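Local coordinates for glucoamylase (Thermoanaerobacterium thermosaccharolyticum, PDB 1LF6), which hydrolyses terminal alpha-1,4-linked glucose units from the non-reducing ends of glucan chains, releasing beta-D-glucose, at residues G266-Y269 with N270-K273; N274-I277 with D278-K282. All blocks are in the same frame, centred on the assembly; numbering follows the deposited sequence.

Interaction 1: G266-Y269 with N270-K273; sequences GEDY and NNLK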
loop_
_atom_site.group_PDB
_atom_site.type_symbol
_atom_site.label_atom_id
_atom_site.label_comp_id
_atom_site.label_asym_id
_atom_site.label_seq_id
_atom_site.Cartn_x
_atom_site.Cartn_y
_atom_site.Cartn_z
ATOM N N GLY A 266 27.484 -7.636 14.261
ATOM C CA GLY A 266 28.667 -7.043 14.855
ATOM C C GLY A 266 28.479 -5.590 15.247
ATOM O O GLY A 266 29.273 -5.039 16.009
ATOM N N GLU A 267 27.424 -4.963 14.736
ATOM C CA GLU A 267 27.168 -3.565 15.049
ATOM C C GLU A 267 26.464 -3.428 16.395
ATOM O O GLU A 267 25.815 -4.365 16.860
ATOM C CB GLU A 267 26.318 -2.924 13.949
ATOM C CG GLU A 267 26.435 -1.411 13.903
ATOM C CD GLU A 267 26.987 -0.913 12.581
ATOM O OE1 GLU A 267 27.325 0.289 12.485
ATOM O OE2 GLU A 267 27.078 -1.719 11.636
ATOM N N ASP A 268 26.605 -2.266 17.029
ATOM C CA ASP A 268 25.966 -2.024 18.316
ATOM C C ASP A 268 24.480 -1.753 18.115
ATOM O O ASP A 268 24.103 -0.839 17.386
ATOM C CB ASP A 268 26.618 -0.836 19.025
ATOM C CG ASP A 268 25.829 -0.377 20.236
ATOM O OD1 ASP A 268 24.967 0.515 20.085
ATOM O OD2 ASP A 268 26.060 -0.919 21.335
ATOM N N TYR A 269 23.645 -2.553 18.771
ATOM C CA TYR A 269 22.199 -2.430 18.648
ATOM C C TYR A 269 21.659 -1.002 18.741
ATOM O O TYR A 269 21.040 -0.510 17.797
ATOM C CB TYR A 269 21.495 -3.298 19.693
ATOM C CG TYR A 269 19.993 -3.238 19.571
ATOM C CD1 TYR A 269 19.330 -3.902 18.538
ATOM C CD2 TYR A 269 19.240 -2.458 20.444
ATOM C CE1 TYR A 269 17.948 -3.788 18.378
ATOM C CE2 TYR A 269 17.862 -2.335 20.294
ATOM C CZ TYR A 269 17.221 -3.002 19.261
ATOM O OH TYR A 269 15.857 -2.888 19.120
ATOM N N ASN A 270 21.877 -0.343 19.875
ATOM C CA ASN A 270 21.384 1.020 20.056
ATOM C C ASN A 270 21.864 1.958 18.963
ATOM O O ASN A 270 21.153 2.884 18.574
ATOM C CB ASN A 270 21.801 1.574 21.420
ATOM C CG ASN A 270 21.101 0.876 22.567
ATOM O OD1 ASN A 270 19.874 0.759 22.583
ATOM N ND2 ASN A 270 21.877 0.411 23.537
ATOM N N ASN A 271 23.071 1.720 18.465
ATOM C CA ASN A 271 23.621 2.557 17.410
ATOM C C ASN A 271 22.810 2.384 16.125
ATOM O O ASN A 271 22.433 3.364 15.486
ATOM C CB ASN A 271 25.083 2.195 17.152
ATOM C CG ASN A 271 26.007 3.379 17.319
ATOM O OD1 ASN A 271 25.806 4.431 16.704
ATOM N ND2 ASN A 271 27.031 3.217 18.154
ATOM N N LEU A 272 22.553 1.133 15.752
ATOM C CA LEU A 272 21.782 0.831 14.550
ATOM C C LEU A 272 20.386 1.418 14.657
ATOM O O LEU A 272 19.880 2.029 13.719
ATOM C CB LEU A 272 21.662 -0.682 14.348
ATOM C CG LEU A 272 22.873 -1.458 13.832
ATOM C CD1 LEU A 272 22.528 -2.938 13.791
ATOM C CD2 LEU A 272 23.265 -0.961 12.447
ATOM N N LYS A 273 19.769 1.218 15.814
ATOM C CA LYS A 273 18.428 1.711 16.058
ATOM C C LYS A 273 18.373 3.236 15.984
ATOM O O LYS A 273 17.515 3.801 15.302
ATOM C CB LYS A 273 17.945 1.227 17.422
ATOM C CG LYS A 273 16.507 1.583 17.735
ATOM C CD LYS A 273 16.084 0.981 19.057
ATOM C CE LYS A 273 14.761 1.554 19.517
ATOM N NZ LYS A 273 14.425 1.084 20.887
#

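Interaction 2: N274-I277 with D278-K282; sequences NNYI and DEWTK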
loop_
_atom_site.group_PDB
_atom_site.type_symbol
_atom_site.label_atom_id
_atom_site.label_comp_id
_atom_site.label_asym_id
_atom_site.label_seq_id
_atom_site.Cartn_x
_atom_site.Cartn_y
_atom_site.Cartn_z
ATOM N N ASN A 274 19.289 3.903 16.677
ATOM C CA ASN A 274 19.316 5.354 16.659
ATOM C C ASN A 274 19.581 5.898 15.254
ATOM O O ASN A 274 19.004 6.911 14.858
ATOM C CB ASN A 274 20.370 5.888 17.640
ATOM C CG ASN A 274 20.024 5.590 19.095
ATOM O OD1 ASN A 274 18.859 5.634 19.489
ATOM N ND2 ASN A 274 21.039 5.300 19.899
ATOM N N ASN A 275 20.451 5.229 14.502
ATOM C CA ASN A 275 20.765 5.664 13.142
ATOM C C ASN A 275 19.528 5.538 12.255
ATOM O O ASN A 275 19.290 6.366 11.374
ATOM C CB ASN A 275 21.900 4.818 12.549
ATOM C CG ASN A 275 23.247 5.097 13.203
ATOM O OD1 ASN A 275 24.235 4.419 12.921
ATOM N ND2 ASN A 275 23.292 6.100 14.071
ATOM N N TYR A 276 18.749 4.485 12.486
ATOM C CA TYR A 276 17.538 4.256 11.710
ATOM C C TYR A 276 16.567 5.395 11.985
ATOM O O TYR A 276 16.039 6.018 11.058
ATOM C CB TYR A 276 16.903 2.917 12.105
ATOM C CG TYR A 276 15.638 2.567 11.344
ATOM C CD1 TYR A 276 15.692 1.921 10.110
ATOM C CD2 TYR A 276 14.383 2.880 11.867
ATOM C CE1 TYR A 276 14.520 1.589 9.412
ATOM C CE2 TYR A 276 13.210 2.556 11.181
ATOM C CZ TYR A 276 13.285 1.911 9.958
ATOM O OH TYR A 276 12.124 1.588 9.291
ATOM N N ILE A 277 16.360 5.676 13.269
ATOM C CA ILE A 277 15.456 6.737 13.701
ATOM C C ILE A 277 15.896 8.123 13.227
ATOM O O ILE A 277 15.081 8.893 12.718
ATOM C CB ILE A 277 15.322 6.750 15.245
ATOM C CG1 ILE A 277 14.698 5.438 15.718
ATOM C CG2 ILE A 277 14.477 7.934 15.695
ATOM C CD1 ILE A 277 14.704 5.259 17.230
ATOM N N ASP A 278 17.180 8.436 13.391
ATOM C CA ASP A 278 17.705 9.740 12.984
ATOM C C ASP A 278 17.489 10.017 11.501
ATOM O O ASP A 278 17.137 11.131 11.116
ATOM C CB ASP A 278 19.206 9.857 13.290
ATOM C CG ASP A 278 19.509 9.832 14.775
ATOM O OD1 ASP A 278 18.712 10.389 15.560
ATOM O OD2 ASP A 278 20.558 9.267 15.158
ATOM N N GLU A 279 17.712 9.004 10.669
ATOM C CA GLU A 279 17.543 9.164 9.231
ATOM C C GLU A 279 16.109 9.548 8.890
ATOM O O GLU A 279 15.870 10.430 8.058
ATOM C CB GLU A 279 17.924 7.873 8.503
ATOM C CG GLU A 279 18.859 8.096 7.326
ATOM C CD GLU A 279 19.263 6.808 6.627
ATOM O OE1 GLU A 279 20.120 6.872 5.717
ATOM O OE2 GLU A 279 18.730 5.734 6.978
ATOM N N TRP A 280 15.157 8.882 9.537
ATOM C CA TRP A 280 13.744 9.154 9.315
ATOM C C TRP A 280 13.328 10.499 9.904
ATOM O O TRP A 280 12.505 11.207 9.327
ATOM C CB TRP A 280 12.892 8.036 9.924
ATOM C CG TRP A 280 12.627 6.919 8.969
ATOM C CD1 TRP A 280 12.976 5.607 9.117
ATOM C CD2 TRP A 280 11.979 7.021 7.696
ATOM N NE1 TRP A 280 12.590 4.885 8.012
ATOM C CE2 TRP A 280 11.974 5.731 7.124
ATOM C CE3 TRP A 280 11.402 8.082 6.981
ATOM C CZ2 TRP A 280 11.414 5.469 5.869
ATOM C CZ3 TRP A 280 10.847 7.825 5.735
ATOM C CH2 TRP A 280 10.856 6.526 5.191
ATOM N N THR A 281 13.892 10.837 11.058
ATOM C CA THR A 281 13.580 12.094 11.724
ATOM C C THR A 281 14.070 13.248 10.861
ATOM O O THR A 281 13.386 14.260 10.706
ATOM C CB THR A 281 14.251 12.160 13.111
ATOM O OG1 THR A 281 13.846 11.026 13.884
ATOM C CG2 THR A 281 13.836 13.423 13.849
ATOM N N LYS A 282 15.255 13.078 10.288
ATOM C CA LYS A 282 15.849 14.085 9.419
ATOM C C LYS A 282 14.893 14.413 8.273
ATOM O O LYS A 282 14.707 15.578 7.904
ATOM C CB LYS A 282 17.164 13.556 8.847
ATOM C CG LYS A 282 17.826 14.485 7.852
ATOM C CD LYS A 282 19.044 13.828 7.234
ATOM C CE LYS A 282 19.745 14.769 6.274
ATOM N NZ LYS A 282 20.975 14.141 5.715
HETATM O O HOH W 1 16.090 5.244 8.070
#

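Interaction 1: G266-Y269 with N270-K273
Asp268 OD1 takes the backbone N-H of Asn271 at 2.8 Å, the bond that caps the N terminus of helix 269-284. Asp268 is the N-cap residue: CG lies anti to its own backbone N (chi1 169°), which swings the carboxylate back over the first turn, where N-H groups lack the i-4 carbonyl of a full helix turn. The donor reaches OD1 on its anti side, somewhat out of the carboxylate plane, and the bond is noticeably bent at 142°. Asn270 N also lies near OD1, but its angle is too poor for a hydrogen bond. The negative carboxylate probably suits the positive end of the helix dipole. Behind the cap, Asp268 O accepts from Leu272 N at 3.0 Å, and Tyr269 O accepts from Lys273 N at 2.9 Å, a nearly straight bond, so the regular i to i+4 ladder starts at once.

Glu267 and Leu272 occupy the positions of a hydrophobic staple, one residue ahead of the cap and four beyond it, although here one partner is only the aliphatic stem of a glutamate. That stem crosses the leucine side chain at a slant, with Glu267 CG 3.5 Å from Leu272 CD2 and Glu267 CB 3.7 Å from Leu272 CG. Bent at chi2, the glutamate keeps its carboxylate close to the leucine methyl, while OE2 makes a salt bridge with Arg130.

Tyr269, the first residue after the cap, and Lys273, one turn later, both send their polar ends to Asp123 of strand 118-126 in the beta-sandwich domain, the lysine by a salt bridge, the tyrosine hydroxyl by a weak hydrogen bond. On its way there the extended lysine chain slants past the far end of the phenol, bringing Lys273 CD to 3.9 Å from Tyr269 OH.

Interaction 2: N274-I277 with D278-K282
Tyr276 and Trp280, one turn apart on helix 269-284, stand side by side and make an edge-to-face (T-shaped) pair. The indole brings its pyrrole edge to the phenol's face, with planes 67° apart and Trp280 CD1 3.7 Å from Tyr276 CE2. This is the compact, buried side of the helix: Tyr276 OH bonds to Leu105 O and Trp280 NE1 to Thr42 O, while the indole also packs on Met303 of helix 296-306. With an alanine in place of Tyr276 the indole edge would probably lose its facing ring, and Leu105 O its hydroxyl partner.

Nearby, Ile277 O is gripped twice by Thr281. The backbone N comes in nearly along the carbonyl direction, whereas OG1, placed beside its own backbone N by chi1 -56°, reaches the oxygen from above the carbonyl plane at 2.7 Å.

The outer side, carrying Asn274 and Asp278, is far looser. There Asp278 N bonds to Asn274 O at 2.8 Å, a backbone link of the helix ladder. Between the two sides a water donates to Tyr276 O and to Glu279 OE2, and sits over the same tyrosine face as the indole. Since Tyr276 O receives only a weak bond from Trp280 N, at 3.4 Å, the water probably makes up part of what that carbonyl lacks, and ties the glutamate carboxylate to the backbone.

Coming from the N terminus, the chain leaves helix 254-266, turns through a short loop and enters helix 269-284, where interaction 1 caps the start of the helix and closes its first turn. Interaction 2 follows directly on the same helix, its centre about 13 Å from that of interaction 1. Both are local, set end to end along the sequence: neither encloses the other, they do not cross, and they adjoin on one continuous helix. Their surroundings differ. Leu272 and Lys273 of interaction 1 rest on strand 118-126 of the N-terminal beta-sandwich, whereas residues 274-282 meet loops of that domain and also helix 296-306, which falls in the glycosidase family 15 region. The helix thus runs from sandwich toward barrel.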